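Local structure of glucose-binding protein (Thermus thermophilus HB27, 2B3F) at residues L94-K99 with A316-S321; G304-N309 with S324-Y329; G361-I366 with N378-I383. The protein binds glucose and galactose, and probably serves as the solute receptor of a binding-protein-dependent sugar transport system. All blocks are in the same frame, centred on the assembly; numbering follows the deposited sequence.

Overall arrangement
Three contacts are spread over the two-lobed fold of this periplasmic binding protein. Contacts 1 and 2 are neighbours, their centres about 14 Å apart, beside the lobe that holds strand 2-7, with 324-329 leading on toward helix 244-252; their segments alternate along the chain in the order 94-99, 304-309, 316-321, 324-329. Gln305 and Asp306 join them, through bonds to Arg318 N and Ser321 OG. Contact 3 comes later, its centre about 36 Å and about 38 Å from theirs, and joins helices 354-370 and 373-387 to each other in the other lobe. Contacts 1 and 2 probably brace the loop between helices 302-312 and 328-339 near the sugar site; contact 3 is packing remote from it.

Contact 1: residues L94-K99 with A316-S321; sequences LQAFPK and AARLDS
A loop packs on the corner between helices 93-96 and 99-105, held by one direct backbone hydrogen bond: Ala96, Phe97 and Pro98 receive Ala317, Arg318 and Leu319. Leu319 N donates to Ala96 O at 2.9 Å, nearly straight at 174°, and a water donates to the same oxygen while accepting a hydrogen bond from Asp320 N. One carbonyl thus holds the two middle residues of the type I turn 318-321, Leu319 directly and Asp320 through the water. Arg318 bends at chi3 (69°), which brings its guanidinium alongside Asp320 for a side-on grip: NE meets OD1 at 2.8 Å and NH2 meets OD2 at 2.9 Å. NH1 is taken by Gly300 O. One guanidinium face receives Ala96 CB, set toward the rim, 3.7 Å from NH1. The Phe97 ring turns its edge to Ala317, CD1 lying 3.6 Å from Ala317 O, while CE1 touches Arg318 CG at the same distance. Leu319 and Pro98 slide past each other, CG to CD 4.1 Å. The salt bridge probably stiffens the turn; the join to the corner rests on the backbone bond, the water bridge and packing that includes the guanidinium face on Ala96.

Contact 2: residues G304-N309 with S324-Y329; sequences GQDTSN and SKYNAY. Unlike the reference sequence in segment 304-309: Ser308 (reference Phe).
Tyr326 lays the edge of its ring against helix 302-312, its hydroxyl end lodged between Asp306 and Asn309. The hydroxyl donates to Asp306 OD1 at 2.8 Å, meeting it on the anti side and 27° out of the carboxylate plane; ring and carboxylate stand almost at right angles, 80° apart. Asp306 OD1 lies near the ring plane, 3.4 Å from Tyr326 CE2. Asn309 offers its CB to the other flank of the hydroxyl end, 3.8 Å from Tyr326 CE1. With CG placed anti to the carbonyl carbon (chi1 -66°), the tyrosine ring swings out of the chain toward the helix. This is the return leg of a helix-loop-helix connection: the loop leaves helix 302-312, doubles back over it and enters helix 328-339, whose first turn Asn327 caps through Gly330 N. Asp306 fastens more of that loop, for OD1 also bonds Ser321 OG and OD2 takes Asp322 N. A phenylalanine in place of Tyr326 would probably leave Asp306 OD1 one donor short and its carboxylate less firmly fixed between helix and loop. Asn309 turns its amide elsewhere, OD1 to Ser314 OG and ND2 to Val116 O. The side chain of Asn309 lies about 4 Å from that of Lys312, which binds galactose. Lys325 touches with the root of its chain, CB 4.1 Å from Asp306 O and CG near Asp306 CB, before bending away at chi2.

Contact 3: residues G361-I366 with N378-I383; sequences GTVMEI and NAAQAI
The helical segments 361-366 and 378-383 run antiparallel, their axes 9.5 Å apart at closest approach and 161° apart in direction, with the CA atoms of Val363 and Ala379 nearest at 6.1 Å. Val363 carries most of the contact. Its CG1 stands anti to the backbone N (chi1 177°) and its CG2 anti to the carbonyl carbon, a rotamer that turns both methyls to the partner helix: CG2 sits 4.1 Å from Ala379 CB, 4.0 Å from Ala380 N and 4.4 Å from Ile383 CG1, while CG1 leans toward Ala380 CB. One turn on, Ile366 holds CG1 between its backbone N and carbonyl carbon (chi1 66°), and with the next torsion this carries CD1 to Ala379 CB at 4.0 Å. The methyl of Ala379 thus meets a branch of each of the two larger residues, and the short alanines let the valine sit close to the opposing backbone. Behind this seam, Val363 and Met364 also touch Trp205 of helix 199-212, and Met364 reaches helix 166-190. The contact is apolar packing, far from the sugar site, and belongs to an antiparallel helical hairpin, helices 354-370 and 373-387 joined by a tight turn, packed beside helix 199-212.

Contact 1: residues L94-K99 with A316-S321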
ATOM      1  N   LEU A  94      13.294   5.380 -18.433  1.00 22.38           N
ATOM      2  CA  LEU A  94      12.190   6.228 -18.892  1.00 22.10           C
ATOM      3  C   LEU A  94      11.251   5.495 -19.860  1.00 21.61           C
ATOM      4  O   LEU A  94      10.093   5.883 -20.021  1.00 21.70           O
ATOM      5  CB  LEU A  94      12.716   7.547 -19.499  1.00 22.42           C
ATOM      6  CG  LEU A  94      13.383   8.508 -18.508  1.00 24.55           C
ATOM      7  CD1 LEU A  94      13.820   9.788 -19.195  1.00 27.22           C
ATOM      8  CD2 LEU A  94      12.433   8.831 -17.360  1.00 25.71           C
ATOM      9  N   GLN A  95      11.744   4.427 -20.489  1.00 21.63           N
ATOM     10  CA  GLN A  95      10.937   3.583 -21.351  1.00 21.68           C
ATOM     11  C   GLN A  95      10.492   2.313 -20.662  1.00 21.49           C
ATOM     12  O   GLN A  95       9.535   1.677 -21.093  1.00 22.24           O
ATOM     13  CB  GLN A  95      11.717   3.203 -22.630  1.00 22.86           C
ATOM     14  CG  GLN A  95      11.980   4.381 -23.592  1.00 24.13           C
ATOM     15  CD  GLN A  95      13.055   5.317 -23.102  1.00 26.14           C
ATOM     16  OE1 GLN A  95      14.141   4.886 -22.709  1.00 29.74           O
ATOM     17  NE2 GLN A  95      12.763   6.608 -23.123  1.00 28.31           N
ATOM     18  N   ALA A  96      11.200   1.946 -19.592  1.00 20.97           N
ATOM     19  CA  ALA A  96      10.925   0.709 -18.862  1.00 20.54           C
ATOM     20  C   ALA A  96       9.714   0.780 -17.917  1.00 19.75           C
ATOM     21  O   ALA A  96       9.150  -0.244 -17.611  1.00 19.33           O
ATOM     22  CB  ALA A  96      12.154   0.304 -18.069  1.00 20.58           C
ATOM     23  N   PHE A  97       9.358   1.975 -17.448  1.00 19.69           N
ATOM     24  CA  PHE A  97       8.214   2.156 -16.535  1.00 20.03           C
ATOM     25  C   PHE A  97       7.103   2.949 -17.212  1.00 20.80           C
ATOM     26  O   PHE A  97       7.392   3.795 -18.090  1.00 20.80           O
ATOM     27  CB  PHE A  97       8.646   2.921 -15.282  1.00 20.10           C
ATOM     28  CG  PHE A  97       9.693   2.218 -14.477  1.00 19.13           C
ATOM     29  CD1 PHE A  97       9.413   0.997 -13.900  1.00 20.53           C
ATOM     30  CD2 PHE A  97      10.953   2.769 -14.311  1.00 20.19           C
ATOM     31  CE1 PHE A  97      10.382   0.323 -13.165  1.00 20.69           C
ATOM     32  CE2 PHE A  97      11.929   2.110 -13.579  1.00 21.23           C
ATOM     33  CZ  PHE A  97      11.627   0.867 -12.999  1.00 19.92           C
ATOM     34  N   PRO A  98       5.841   2.734 -16.782  1.00 20.94           N
ATOM     35  CA  PRO A  98       4.716   3.507 -17.335  1.00 21.60           C
ATOM     36  C   PRO A  98       4.823   4.977 -16.981  1.00 22.00           C
ATOM     37  O   PRO A  98       5.338   5.331 -15.917  1.00 20.59           O
ATOM     38  CB  PRO A  98       3.469   2.875 -16.701  1.00 22.12           C
ATOM     39  CG  PRO A  98       3.932   2.063 -15.580  1.00 21.90           C
ATOM     40  CD  PRO A  98       5.404   1.791 -15.731  1.00 21.59           C
ATOM     41  N   LYS A  99       4.356   5.833 -17.889  1.00 22.93           N
ATOM     42  CA  LYS A  99       4.547   7.273 -17.753  1.00 23.59           C
ATOM     43  C   LYS A  99       3.948   7.812 -16.455  1.00 22.51           C
ATOM     44  O   LYS A  99       4.527   8.700 -15.820  1.00 22.96           O
ATOM     45  CB  LYS A  99       3.901   8.001 -18.931  1.00 24.46           C
ATOM     46  CG  LYS A  99       4.151   9.504 -18.927  1.00 25.60           C
ATOM     47  CD  LYS A  99       3.154  10.260 -19.810  1.00 28.14           C
ATOM     48  CE  LYS A  99       3.422  11.762 -19.747  1.00 30.37           C
ATOM     49  NZ  LYS A  99       3.206  12.333 -18.363  1.00 33.89           N
ATOM     50  N   ALA A 316       5.393  -6.438 -10.766  1.00 15.94           N
ATOM     51  CA  ALA A 316       6.522  -5.610 -11.114  1.00 16.26           C
ATOM     52  C   ALA A 316       6.046  -4.238 -11.605  1.00 15.23           C
ATOM     53  O   ALA A 316       4.977  -4.124 -12.198  1.00 16.07           O
ATOM     54  CB  ALA A 316       7.351  -6.292 -12.207  1.00 16.97           C
ATOM     55  N   ALA A 317       6.858  -3.225 -11.353  1.00 15.29           N
ATOM     56  CA  ALA A 317       6.653  -1.889 -11.945  1.00 15.88           C
ATOM     57  C   ALA A 317       7.114  -1.867 -13.420  1.00 16.45           C
ATOM     58  O   ALA A 317       6.554  -1.136 -14.233  1.00 16.83           O
ATOM     59  CB  ALA A 317       7.390  -0.838 -11.166  1.00 15.94           C
ATOM     60  N   ARG A 318       8.128  -2.659 -13.745  1.00 16.75           N
ATOM     61  CA  ARG A 318       8.662  -2.696 -15.123  1.00 17.32           C
ATOM     62  C   ARG A 318       7.639  -3.228 -16.094  1.00 17.67           C
ATOM     63  O   ARG A 318       7.042  -4.285 -15.858  1.00 18.09           O
ATOM     64  CB  ARG A 318       9.909  -3.564 -15.206  1.00 17.78           C
ATOM     65  CG  ARG A 318      11.142  -2.901 -14.656  1.00 18.72           C
ATOM     66  CD  ARG A 318      12.336  -3.764 -14.922  1.00 19.93           C
ATOM     67  NE  ARG A 318      12.631  -3.794 -16.360  1.00 20.28           N
ATOM     68  CZ  ARG A 318      13.524  -3.029 -16.964  1.00 20.75           C
ATOM     69  NH1 ARG A 318      14.295  -2.186 -16.299  1.00 19.25           N
ATOM     70  NH2 ARG A 318      13.678  -3.160 -18.273  1.00 22.12           N
ATOM     71  N   LEU A 319       7.488  -2.534 -17.232  1.00 17.57           N
ATOM     72  CA  LEU A 319       6.569  -2.967 -18.283  1.00 17.91           C
ATOM     73  C   LEU A 319       6.936  -4.333 -18.907  1.00 17.03           C
ATOM     74  O   LEU A 319       6.055  -5.026 -19.409  1.00 17.17           O
ATOM     75  CB  LEU A 319       6.490  -1.901 -19.393  1.00 17.90           C
ATOM     76  CG  LEU A 319       5.881  -0.542 -19.048  1.00 19.08           C
ATOM     77  CD1 LEU A 319       6.252   0.531 -20.074  1.00 19.14           C
ATOM     78  CD2 LEU A 319       4.390  -0.663 -18.941  1.00 19.58           C
ATOM     79  N   ASP A 320       8.217  -4.713 -18.869  1.00 17.88           N
ATOM     80  CA  ASP A 320       8.686  -5.936 -19.532  1.00 18.65           C
ATOM     81  C   ASP A 320       8.634  -7.184 -18.645  1.00 19.45           C
ATOM     82  O   ASP A 320       9.144  -8.252 -19.008  1.00 18.97           O
ATOM     83  CB  ASP A 320      10.086  -5.750 -20.163  1.00 18.84           C
ATOM     84  CG  ASP A 320      11.196  -5.507 -19.158  1.00 21.93           C
ATOM     85  OD1 ASP A 320      10.933  -5.456 -17.917  1.00 23.06           O
ATOM     86  OD2 ASP A 320      12.372  -5.365 -19.613  1.00 22.67           O
ATOM     87  N   SER A 321       7.988  -7.053 -17.480  1.00 19.18           N
ATOM     88  CA  SER A 321       7.828  -8.165 -16.568  1.00 19.59           C
ATOM     89  C   SER A 321       7.257  -9.428 -17.234  1.00 19.81           C
ATOM     90  O   SER A 321       6.325  -9.360 -18.032  1.00 19.97           O
ATOM     91  CB  SER A 321       6.928  -7.739 -15.391  1.00 19.30           C
ATOM     92  OG  SER A 321       6.805  -8.796 -14.436  1.00 17.77           O
TER
HETATM   93  O   HOH W   1      10.326  -2.627 -18.748  1.00 27.88           O

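Contact 2: residues G304-N309 with S324-Y329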
ATOM      1  N   GLY A 304      15.755  -8.414 -10.943  1.00 21.63           N
ATOM      2  CA  GLY A 304      15.393  -8.105  -9.547  1.00 20.76           C
ATOM      3  C   GLY A 304      13.891  -8.206  -9.314  1.00 19.84           C
ATOM      4  O   GLY A 304      13.436  -8.944  -8.448  1.00 20.28           O
ATOM      5  N   GLN A 305      13.115  -7.489 -10.118  1.00 19.08           N
ATOM      6  CA  GLN A 305      11.674  -7.384  -9.917  1.00 18.19           C
ATOM      7  C   GLN A 305      10.916  -8.689 -10.127  1.00 18.82           C
ATOM      8  O   GLN A 305       9.912  -8.959  -9.439  1.00 18.47           O
ATOM      9  CB  GLN A 305      11.071  -6.249 -10.789  1.00 17.81           C
ATOM     10  CG  GLN A 305      11.635  -4.877 -10.422  1.00 16.31           C
ATOM     11  CD  GLN A 305      10.822  -3.695 -10.943  1.00 15.29           C
ATOM     12  OE1 GLN A 305       9.715  -3.865 -11.463  1.00 16.01           O
ATOM     13  NE2 GLN A 305      11.378  -2.496 -10.793  1.00 16.50           N
ATOM     14  N   ASP A 306      11.361  -9.514 -11.082  1.00 18.61           N
ATOM     15  CA  ASP A 306      10.697 -10.789 -11.306  1.00 19.45           C
ATOM     16  C   ASP A 306      11.188 -11.916 -10.382  1.00 19.40           C
ATOM     17  O   ASP A 306      10.618 -12.996 -10.380  1.00 20.46           O
ATOM     18  CB  ASP A 306      10.814 -11.193 -12.779  1.00 19.60           C
ATOM     19  CG  ASP A 306       9.828 -10.453 -13.675  1.00 21.22           C
ATOM     20  OD1 ASP A 306       8.941  -9.694 -13.165  1.00 20.39           O
ATOM     21  OD2 ASP A 306       9.941 -10.673 -14.919  1.00 21.51           O
ATOM     22  N   THR A 307      12.256 -11.654  -9.638  1.00 20.01           N
ATOM     23  CA  THR A 307      12.674 -12.508  -8.516  1.00 20.71           C
ATOM     24  C   THR A 307      11.879 -12.199  -7.238  1.00 20.86           C
ATOM     25  O   THR A 307      11.343 -13.108  -6.586  1.00 22.13           O
ATOM     26  CB  THR A 307      14.169 -12.339  -8.255  1.00 21.15           C
ATOM     27  OG1 THR A 307      14.908 -12.727  -9.432  1.00 23.31           O
ATOM     28  CG2 THR A 307      14.630 -13.182  -7.076  1.00 21.46           C
ATOM     29  N   SER A 308      11.789 -10.919  -6.888  1.00 20.79           N
ATOM     30  CA  SER A 308      11.174 -10.515  -5.608  1.00 19.77           C
ATOM     31  C   SER A 308       9.657 -10.469  -5.619  1.00 19.40           C
ATOM     32  O   SER A 308       9.005 -10.929  -4.666  1.00 18.76           O
ATOM     33  CB  SER A 308      11.741  -9.176  -5.154  1.00 20.51           C
ATOM     34  OG  SER A 308      11.554  -8.181  -6.141  1.00 21.60           O
ATOM     35  N   ASN A 309       9.054  -9.902  -6.661  1.00 17.72           N
ATOM     36  CA  ASN A 309       7.619  -9.645  -6.612  1.00 17.81           C
ATOM     37  C   ASN A 309       6.727 -10.867  -6.524  1.00 17.03           C
ATOM     38  O   ASN A 309       5.729 -10.837  -5.825  1.00 16.87           O
ATOM     39  CB  ASN A 309       7.175  -8.653  -7.696  1.00 17.48           C
ATOM     40  CG  ASN A 309       7.655  -7.254  -7.397  1.00 19.02           C
ATOM     41  OD1 ASN A 309       7.349  -6.708  -6.334  1.00 18.67           O
ATOM     42  ND2 ASN A 309       8.439  -6.671  -8.300  1.00 18.10           N
ATOM     43  N   SER A 324       4.818 -15.283 -16.574  1.00 23.95           N
ATOM     44  CA  SER A 324       4.937 -16.702 -16.242  1.00 23.84           C
ATOM     45  C   SER A 324       5.652 -16.917 -14.903  1.00 23.89           C
ATOM     46  O   SER A 324       5.616 -18.017 -14.367  1.00 24.15           O
ATOM     47  CB  SER A 324       5.665 -17.473 -17.366  1.00 24.51           C
ATOM     48  OG  SER A 324       7.034 -17.118 -17.431  1.00 25.11           O
ATOM     49  N   LYS A 325       6.286 -15.866 -14.372  1.00 23.54           N
ATOM     50  CA  LYS A 325       6.961 -15.926 -13.076  1.00 23.34           C
ATOM     51  C   LYS A 325       5.992 -15.707 -11.906  1.00 22.78           C
ATOM     52  O   LYS A 325       6.389 -15.880 -10.763  1.00 22.55           O
ATOM     53  CB  LYS A 325       8.079 -14.893 -13.003  1.00 24.41           C
ATOM     54  CG  LYS A 325       9.178 -15.067 -14.043  1.00 26.47           C
ATOM     55  CD  LYS A 325       9.821 -16.434 -13.939  1.00 28.94           C
ATOM     56  CE  LYS A 325      10.984 -16.572 -14.922  1.00 30.71           C
ATOM     57  NZ  LYS A 325      11.445 -18.003 -15.007  1.00 32.96           N
ATOM     58  N   TYR A 326       4.735 -15.379 -12.216  1.00 21.94           N
ATOM     59  CA  TYR A 326       3.717 -15.009 -11.220  1.00 21.46           C
ATOM     60  C   TYR A 326       2.628 -16.071 -11.153  1.00 21.78           C
ATOM     61  O   TYR A 326       2.293 -16.721 -12.155  1.00 21.66           O
ATOM     62  CB  TYR A 326       3.114 -13.617 -11.550  1.00 20.34           C
ATOM     63  CG  TYR A 326       4.151 -12.538 -11.418  1.00 20.73           C
ATOM     64  CD1 TYR A 326       4.227 -11.740 -10.279  1.00 18.38           C
ATOM     65  CD2 TYR A 326       5.118 -12.344 -12.417  1.00 19.37           C
ATOM     66  CE1 TYR A 326       5.225 -10.783 -10.138  1.00 18.91           C
ATOM     67  CE2 TYR A 326       6.114 -11.405 -12.285  1.00 18.88           C
ATOM     68  CZ  TYR A 326       6.168 -10.604 -11.153  1.00 18.32           C
ATOM     69  OH  TYR A 326       7.177  -9.689 -11.009  1.00 17.61           O
ATOM     70  N   ASN A 327       2.089 -16.256  -9.951  1.00 21.47           N
ATOM     71  CA  ASN A 327       0.991 -17.169  -9.716  1.00 20.91           C
ATOM     72  C   ASN A 327      -0.326 -16.567 -10.212  1.00 20.31           C
ATOM     73  O   ASN A 327      -0.347 -15.491 -10.815  1.00 20.13           O
ATOM     74  CB  ASN A 327       0.949 -17.594  -8.218  1.00 21.55           C
ATOM     75  CG  ASN A 327       0.526 -16.470  -7.284  1.00 21.77           C
ATOM     76  OD1 ASN A 327      -0.110 -15.514  -7.699  1.00 20.98           O
ATOM     77  ND2 ASN A 327       0.886 -16.592  -6.005  1.00 21.81           N
ATOM     78  N   ALA A 328      -1.424 -17.272  -9.979  1.00 20.09           N
ATOM     79  CA  ALA A 328      -2.718 -16.858 -10.480  1.00 19.96           C
ATOM     80  C   ALA A 328      -3.144 -15.483  -9.952  1.00 20.07           C
ATOM     81  O   ALA A 328      -3.746 -14.712 -10.679  1.00 19.90           O
ATOM     82  CB  ALA A 328      -3.750 -17.901 -10.144  1.00 20.93           C
ATOM     83  N   TYR A 329      -2.817 -15.172  -8.691  1.00 19.81           N
ATOM     84  CA  TYR A 329      -3.068 -13.819  -8.200  1.00 19.13           C
ATOM     85  C   TYR A 329      -2.250 -12.757  -8.994  1.00 18.48           C
ATOM     86  O   TYR A 329      -2.820 -11.804  -9.533  1.00 18.48           O
ATOM     87  CB  TYR A 329      -2.873 -13.620  -6.660  1.00 18.86           C
ATOM     88  CG  TYR A 329      -3.166 -12.167  -6.415  1.00 18.84           C
ATOM     89  CD1 TYR A 329      -4.474 -11.705  -6.447  1.00 18.18           C
ATOM     90  CD2 TYR A 329      -2.140 -11.218  -6.332  1.00 17.69           C
ATOM     91  CE1 TYR A 329      -4.766 -10.359  -6.350  1.00 18.03           C
ATOM     92  CE2 TYR A 329      -2.429  -9.872  -6.238  1.00 16.75           C
ATOM     93  CZ  TYR A 329      -3.754  -9.456  -6.260  1.00 15.66           C
ATOM     94  OH  TYR A 329      -4.068  -8.140  -6.185  1.00 17.40           O
TER

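Contact 3: residues G361-I366 with N378-I383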
ATOM      1  N   GLY A 361      -4.701   9.330  10.884  1.00 19.17           N
ATOM      2  CA  GLY A 361      -4.946   8.315  11.913  1.00 20.17           C
ATOM      3  C   GLY A 361      -5.715   8.878  13.104  1.00 19.81           C
ATOM      4  O   GLY A 361      -6.534   8.181  13.713  1.00 19.87           O
ATOM      5  N   THR A 362      -5.440  10.142  13.418  1.00 20.80           N
ATOM      6  CA  THR A 362      -6.170  10.893  14.456  1.00 21.12           C
ATOM      7  C   THR A 362      -7.622  11.108  14.080  1.00 21.24           C
ATOM      8  O   THR A 362      -8.550  10.928  14.882  1.00 21.22           O
ATOM      9  CB  THR A 362      -5.501  12.264  14.689  1.00 21.28           C
ATOM     10  OG1 THR A 362      -4.153  12.052  15.099  1.00 23.26           O
ATOM     11  CG2 THR A 362      -6.228  13.077  15.776  1.00 21.77           C
ATOM     12  N   VAL A 363      -7.839  11.502  12.833  1.00 21.39           N
ATOM     13  CA  VAL A 363      -9.183  11.571  12.299  1.00 21.48           C
ATOM     14  C   VAL A 363      -9.908  10.241  12.469  1.00 22.07           C
ATOM     15  O   VAL A 363     -11.064  10.192  12.902  1.00 22.05           O
ATOM     16  CB  VAL A 363      -9.191  11.980  10.805  1.00 21.12           C
ATOM     17  CG1 VAL A 363     -10.606  11.973  10.251  1.00 21.07           C
ATOM     18  CG2 VAL A 363      -8.559  13.339  10.642  1.00 21.89           C
ATOM     19  N   MET A 364      -9.235   9.151  12.125  1.00 21.38           N
ATOM     20  CA  MET A 364      -9.842   7.853  12.231  1.00 22.49           C
ATOM     21  C   MET A 364     -10.173   7.525  13.691  1.00 23.52           C
ATOM     22  O   MET A 364     -11.263   7.046  13.967  1.00 23.57           O
ATOM     23  CB  MET A 364      -8.938   6.783  11.593  1.00 22.16           C
ATOM     24  CG  MET A 364      -9.507   5.383  11.654  1.00 21.24           C
ATOM     25  SD  MET A 364     -11.102   5.225  10.819  1.00 19.89           S
ATOM     26  CE  MET A 364     -10.650   5.715   9.128  1.00 20.44           C
ATOM     27  N   GLU A 365      -9.263   7.815  14.618  1.00 25.06           N
ATOM     28  CA  GLU A 365      -9.565   7.663  16.069  1.00 27.10           C
ATOM     29  C   GLU A 365     -10.858   8.370  16.465  1.00 28.29           C
ATOM     30  O   GLU A 365     -11.719   7.786  17.145  1.00 28.91           O
ATOM     31  CB  GLU A 365      -8.432   8.179  16.934  1.00 27.53           C
ATOM     32  CG  GLU A 365      -7.226   7.277  16.928  1.00 28.58           C
ATOM     33  CD  GLU A 365      -6.105   7.753  17.836  1.00 31.13           C
ATOM     34  OE1 GLU A 365      -5.950   8.988  18.026  1.00 35.50           O
ATOM     35  OE2 GLU A 365      -5.360   6.881  18.357  1.00 36.44           O
ATOM     36  N   ILE A 366     -11.016   9.617  16.031  1.00 28.63           N
ATOM     37  CA  ILE A 366     -12.213  10.379  16.398  1.00 28.88           C
ATOM     38  C   ILE A 366     -13.484   9.879  15.698  1.00 28.91           C
ATOM     39  O   ILE A 366     -14.603  10.044  16.228  1.00 29.38           O
ATOM     40  CB  ILE A 366     -12.001  11.927  16.317  1.00 29.85           C
ATOM     41  CG1 ILE A 366     -11.761  12.416  14.897  1.00 31.58           C
ATOM     42  CG2 ILE A 366     -10.817  12.297  17.173  1.00 30.88           C
ATOM     43  CD1 ILE A 366     -12.987  12.752  14.125  1.00 30.80           C
ATOM     44  N   ASN A 378     -15.301  17.018   9.024  1.00 18.97           N
ATOM     45  CA  ASN A 378     -14.826  18.315   9.452  1.00 19.50           C
ATOM     46  C   ASN A 378     -13.370  18.259   9.898  1.00 18.37           C
ATOM     47  O   ASN A 378     -12.599  19.183   9.612  1.00 18.05           O
ATOM     48  CB  ASN A 378     -15.679  18.860  10.601  1.00 19.77           C
ATOM     49  CG  ASN A 378     -17.096  19.246  10.166  1.00 22.95           C
ATOM     50  OD1 ASN A 378     -17.401  19.305   8.975  1.00 25.10           O
ATOM     51  ND2 ASN A 378     -17.981  19.490  11.153  1.00 23.15           N
ATOM     52  N   ALA A 379     -13.011  17.179  10.596  1.00 17.47           N
ATOM     53  CA  ALA A 379     -11.635  16.972  11.060  1.00 17.61           C
ATOM     54  C   ALA A 379     -10.655  16.820   9.892  1.00 17.27           C
ATOM     55  O   ALA A 379      -9.599  17.428   9.885  1.00 17.27           O
ATOM     56  CB  ALA A 379     -11.541  15.777  11.974  1.00 17.37           C
ATOM     57  N   ALA A 380     -11.022  16.022   8.895  1.00 16.96           N
ATOM     58  CA  ALA A 380     -10.148  15.827   7.734  1.00 16.72           C
ATOM     59  C   ALA A 380      -9.979  17.141   7.005  1.00 16.95           C
ATOM     60  O   ALA A 380      -8.885  17.450   6.532  1.00 16.59           O
ATOM     61  CB  ALA A 380     -10.720  14.771   6.807  1.00 16.58           C
ATOM     62  N   GLN A 381     -11.057  17.925   6.912  1.00 16.91           N
ATOM     63  CA  GLN A 381     -10.949  19.244   6.266  1.00 17.34           C
ATOM     64  C   GLN A 381     -10.025  20.207   7.041  1.00 17.63           C
ATOM     65  O   GLN A 381      -9.248  20.944   6.449  1.00 17.26           O
ATOM     66  CB  GLN A 381     -12.320  19.895   6.062  1.00 18.08           C
ATOM     67  CG  GLN A 381     -12.281  21.130   5.142  1.00 18.05           C
ATOM     68  CD  GLN A 381     -11.777  20.781   3.749  1.00 19.52           C
ATOM     69  OE1 GLN A 381     -12.289  19.854   3.120  1.00 21.64           O
ATOM     70  NE2 GLN A 381     -10.767  21.500   3.277  1.00 19.06           N
ATOM     71  N   ALA A 382     -10.099  20.178   8.363  1.00 17.41           N
ATOM     72  CA  ALA A 382      -9.251  21.052   9.167  1.00 18.03           C
ATOM     73  C   ALA A 382      -7.763  20.713   8.925  1.00 18.24           C
ATOM     74  O   ALA A 382      -6.918  21.602   8.760  1.00 17.62           O
ATOM     75  CB  ALA A 382      -9.622  20.924  10.644  1.00 18.36           C
ATOM     76  N   ILE A 383      -7.433  19.431   8.904  1.00 18.57           N
ATOM     77  CA  ILE A 383      -6.054  19.021   8.626  1.00 18.56           C
ATOM     78  C   ILE A 383      -5.645  19.470   7.223  1.00 18.39           C
ATOM     79  O   ILE A 383      -4.555  20.004   7.034  1.00 18.08           O
ATOM     80  CB  ILE A 383      -5.888  17.508   8.749  1.00 18.88           C
ATOM     81  CG1 ILE A 383      -6.270  17.037  10.152  1.00 20.19           C
ATOM     82  CG2 ILE A 383      -4.452  17.076   8.379  1.00 20.16           C
ATOM     83  CD1 ILE A 383      -5.569  17.714  11.242  1.00 23.07           C
TER